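Local coordinates for protein amino acid amide racemase (Ochrobactrum anthropi, PDB 6GIO) that belongs to the class-III aminotransferase family of fold-type I enzymes and binds pyridoxal-5'-phosphate as a homodimer, at residues 34-39 with 56-61. Residues are numbered along the deposited sequence; the frame is centred on the assembly and turned at random.
Sequences NRLIEE and LGYGHP. With EDO (1,2-ethanediol), chain H.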
ATOM      1  N   ASN C  34      15.945 -18.965   8.443  1.00 22.87           N
ATOM      2  CA  ASN C  34      14.552 -19.284   8.643  1.00 23.56           C
ATOM      3  C   ASN C  34      14.133 -19.089  10.114  1.00 24.82           C
ATOM      4  O   ASN C  34      13.086 -19.595  10.522  1.00 27.39           O
ATOM      5  CB  ASN C  34      14.301 -20.711   8.155  1.00 23.42           C
ATOM      6  CG  ASN C  34      14.747 -20.916   6.701  1.00 24.08           C
ATOM      7  OD1 ASN C  34      14.587 -20.037   5.861  1.00 22.62           O
ATOM      8  ND2 ASN C  34      15.364 -22.049   6.423  1.00 24.33           N
ATOM      9  N   ARG C  35      14.914 -18.364  10.910  1.00 23.09           N
ATOM     10  CA  ARG C  35      14.534 -18.159  12.338  1.00 24.47           C
ATOM     11  C   ARG C  35      14.285 -16.704  12.680  1.00 25.46           C
ATOM     12  O   ARG C  35      14.865 -15.820  12.050  1.00 27.79           O
ATOM     13  CB  ARG C  35      15.611 -18.722  13.276  1.00 24.69           C
ATOM     14  CG  ARG C  35      16.077 -20.147  12.936  1.00 26.81           C
ATOM     15  CD  ARG C  35      17.002 -20.706  14.019  1.00 29.62           C
ATOM     16  NE  ARG C  35      16.213 -21.070  15.188  1.00 31.24           N
ATOM     17  CZ  ARG C  35      15.594 -22.244  15.345  1.00 31.36           C
ATOM     18  NH1 ARG C  35      14.888 -22.454  16.446  1.00 31.69           N
ATOM     19  NH2 ARG C  35      15.693 -23.208  14.430  1.00 31.74           N
ATOM     20  N   LEU C  36      13.407 -16.455  13.662  1.00 26.02           N
ATOM     21  CA  LEU C  36      13.082 -15.115  14.113  1.00 25.40           C
ATOM     22  C   LEU C  36      13.595 -14.952  15.535  1.00 26.47           C
ATOM     23  O   LEU C  36      13.546 -15.900  16.327  1.00 24.57           O
ATOM     24  CB  LEU C  36      11.571 -14.846  14.074  1.00 25.20           C
ATOM     25  CG  LEU C  36      11.015 -14.755  12.642  1.00 28.15           C
ATOM     26  CD1 LEU C  36       9.501 -14.798  12.670  1.00 29.93           C
ATOM     27  CD2 LEU C  36      11.523 -13.514  11.908  1.00 27.76           C
ATOM     28  N   ILE C  37      14.081 -13.751  15.860  1.00 25.26           N
ATOM     29  CA  ILE C  37      14.656 -13.529  17.196  1.00 28.13           C
ATOM     30  C   ILE C  37      13.706 -12.743  18.079  1.00 25.88           C
ATOM     31  O   ILE C  37      13.366 -11.600  17.800  1.00 25.67           O
ATOM     32  CB  ILE C  37      16.007 -12.768  17.136  1.00 28.49           C
ATOM     33  CG1 ILE C  37      16.891 -13.309  16.027  1.00 27.87           C
ATOM     34  CG2 ILE C  37      16.678 -12.780  18.515  1.00 28.26           C
ATOM     35  CD1 ILE C  37      17.224 -14.774  16.106  1.00 30.26           C
ATOM     36  N   GLU C  38      13.255 -13.379  19.133  1.00 28.31           N
ATOM     37  CA  GLU C  38      12.388 -12.732  20.106  1.00 29.42           C
ATOM     38  C   GLU C  38      13.216 -11.793  20.940  1.00 28.87           C
ATOM     39  O   GLU C  38      14.405 -12.026  21.138  1.00 30.10           O
ATOM     40  CB  GLU C  38      11.720 -13.787  20.995  1.00 31.65           C
ATOM     41  CG  GLU C  38      10.782 -13.227  22.055  1.00 36.95           C
ATOM     42  CD  GLU C  38       9.723 -14.225  22.549  1.00 38.70           C
ATOM     43  OE1 GLU C  38      10.020 -15.445  22.624  1.00 37.80           O
ATOM     44  OE2 GLU C  38       8.588 -13.764  22.854  1.00 37.67           O
ATOM     45  N   GLU C  39      12.606 -10.723  21.412  1.00 29.21           N
ATOM     46  CA  GLU C  39      13.217  -9.904  22.446  1.00 30.41           C
ATOM     47  C   GLU C  39      13.692 -10.814  23.598  1.00 29.72           C
ATOM     48  O   GLU C  39      13.013 -11.776  23.971  1.00 27.45           O
ATOM     49  CB  GLU C  39      12.233  -8.848  22.943  1.00 29.37           C
ATOM     50  CG  GLU C  39      12.850  -7.840  23.927  1.00 32.75           C
ATOM     51  CD  GLU C  39      11.844  -6.824  24.413  1.00 31.37           C
ATOM     52  OE1 GLU C  39      10.749  -7.237  24.885  1.00 30.23           O
ATOM     53  OE2 GLU C  39      12.136  -5.613  24.311  1.00 31.16           O
ATOM     54  N   LEU C  56      12.368 -16.056   1.188  1.00 21.04           N
ATOM     55  CA  LEU C  56      13.766 -16.482   1.333  1.00 20.15           C
ATOM     56  C   LEU C  56      14.235 -16.324   2.780  1.00 21.40           C
ATOM     57  O   LEU C  56      15.450 -16.329   3.036  1.00 21.15           O
ATOM     58  CB  LEU C  56      14.677 -15.662   0.420  1.00 19.54           C
ATOM     59  CG  LEU C  56      14.272 -15.706  -1.056  1.00 21.30           C
ATOM     60  CD1 LEU C  56      15.286 -14.945  -1.905  1.00 21.31           C
ATOM     61  CD2 LEU C  56      14.138 -17.126  -1.533  1.00 21.28           C
ATOM     62  N   GLY C  57      13.313 -16.179   3.718  1.00 20.26           N
ATOM     63  CA  GLY C  57      13.718 -16.072   5.117  1.00 22.00           C
ATOM     64  C   GLY C  57      14.155 -14.657   5.396  1.00 23.72           C
ATOM     65  O   GLY C  57      13.674 -13.727   4.743  1.00 24.24           O
ATOM     66  N   TYR C  58      15.083 -14.518   6.343  1.00 22.60           N
ATOM     67  CA  TYR C  58      15.457 -13.257   6.939  1.00 22.94           C
ATOM     68  C   TYR C  58      16.986 -13.090   6.775  1.00 24.59           C
ATOM     69  O   TYR C  58      17.748 -14.005   7.019  1.00 26.02           O
ATOM     70  CB  TYR C  58      14.990 -13.266   8.434  1.00 23.21           C
ATOM     71  CG  TYR C  58      13.484 -13.521   8.531  1.00 22.39           C
ATOM     72  CD1 TYR C  58      12.572 -12.520   8.257  1.00 24.24           C
ATOM     73  CD2 TYR C  58      12.985 -14.769   8.846  1.00 24.32           C
ATOM     74  CE1 TYR C  58      11.187 -12.752   8.294  1.00 23.43           C
ATOM     75  CE2 TYR C  58      11.600 -15.011   8.880  1.00 24.94           C
ATOM     76  CZ  TYR C  58      10.708 -13.987   8.602  1.00 23.82           C
ATOM     77  OH  TYR C  58       9.332 -14.205   8.652  1.00 25.33           O
ATOM     78  N   GLY C  59      17.415 -11.903   6.364  1.00 25.93           N
ATOM     79  CA  GLY C  59      18.813 -11.610   6.117  1.00 24.90           C
ATOM     80  C   GLY C  59      19.363 -12.326   4.897  1.00 25.87           C
ATOM     81  O   GLY C  59      20.559 -12.498   4.773  1.00 25.13           O
ATOM     82  N   HIS C  60      18.505 -12.760   3.981  1.00 25.14           N
ATOM     83  CA  HIS C  60      18.997 -13.535   2.855  1.00 26.16           C
ATOM     84  C   HIS C  60      19.938 -12.639   2.012  1.00 26.70           C
ATOM     85  O   HIS C  60      19.558 -11.520   1.631  1.00 25.61           O
ATOM     86  CB  HIS C  60      17.854 -14.073   1.998  1.00 25.05           C
ATOM     87  CG  HIS C  60      18.319 -15.005   0.932  1.00 27.42           C
ATOM     88  ND1 HIS C  60      18.922 -14.565  -0.233  1.00 27.41           N
ATOM     89  CD2 HIS C  60      18.328 -16.357   0.877  1.00 26.21           C
ATOM     90  CE1 HIS C  60      19.261 -15.611  -0.963  1.00 27.50           C
ATOM     91  NE2 HIS C  60      18.924 -16.708  -0.306  1.00 26.59           N
ATOM     92  N   PRO C  61      21.151 -13.126   1.713  1.00 29.06           N
ATOM     93  CA  PRO C  61      22.150 -12.289   1.028  1.00 30.50           C
ATOM     94  C   PRO C  61      21.725 -11.683  -0.318  1.00 28.13           C
ATOM     95  O   PRO C  61      22.158 -10.582  -0.620  1.00 26.76           O
ATOM     96  CB  PRO C  61      23.392 -13.223   0.861  1.00 31.39           C
ATOM     97  CG  PRO C  61      22.985 -14.564   1.350  1.00 33.41           C
ATOM     98  CD  PRO C  61      21.722 -14.406   2.169  1.00 32.78           C
TER
HETATM   99  C1  EDO H 502      14.948 -10.778   3.435  1.00 24.04           C
HETATM  100  O1  EDO H 502      15.683 -11.984   3.718  1.00 21.97           O
HETATM  101  C2  EDO H 502      15.808  -9.553   3.681  1.00 25.10           C
HETATM  102  O2  EDO H 502      16.176  -9.530   5.086  1.00 24.50           O
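Leu36 lays one methyl over the middle of the Tyr58 ring, a CH-pi contact in which CD2 sits 3.4 Å from the centroid of that ring and 13° off its normal. All six ring carbons of Tyr58 are thus near the same methyl, whereas Leu36 CD1 reaches toward the phenol end, 4.1 Å from Tyr58 OH. Both side chains place CG beside their own backbone N and anti to the carbonyl carbon (chi1 -69° for Leu36, -57° for Tyr58), which brings the branched end of the leucine over one face of the ring. The tyrosine ring is fixed at its far end as well, since its hydroxyl is hydrogen-bonded to Asp46 and Ser50 in the same chain. Near the root of the ring, Tyr58 CD2 lies 3.9 Å from Arg35 O, approaching obliquely.

Asn34 closes the other end of the contact. Its OD1 comes within 4.1 Å of Gly57 CA, and the amide is held by Thr403 at OD1 and Glu408 at ND2. Gly57 passes this amide with a positive phi, a backbone shape that suits glycine. No hydrogen bond joins 34-39 directly to 56-61.

The backbone from Gly57 to His60 wraps round a 1,2-ethanediol, probably from the crystallisation liquor. Its O1 donates to Gly57 O (2.9 Å) and accepts from His60 N, while Gly59 N binds O2 at 3.0 Å. The diol also bonds to Val71 O of the second subunit, whose Gly76 packs on Leu36 and Tyr58. His60 is the N-cap of helix 61-72, its ND1 accepting from Ala62 N. The leucine-tyrosine pair joins strand 35-38, in a mixed sheet that also takes in strands from the C-terminal part of the chain, to the loop leading into that helix, at the dimer interface of the fold-type I architecture of class-III aminotransferases.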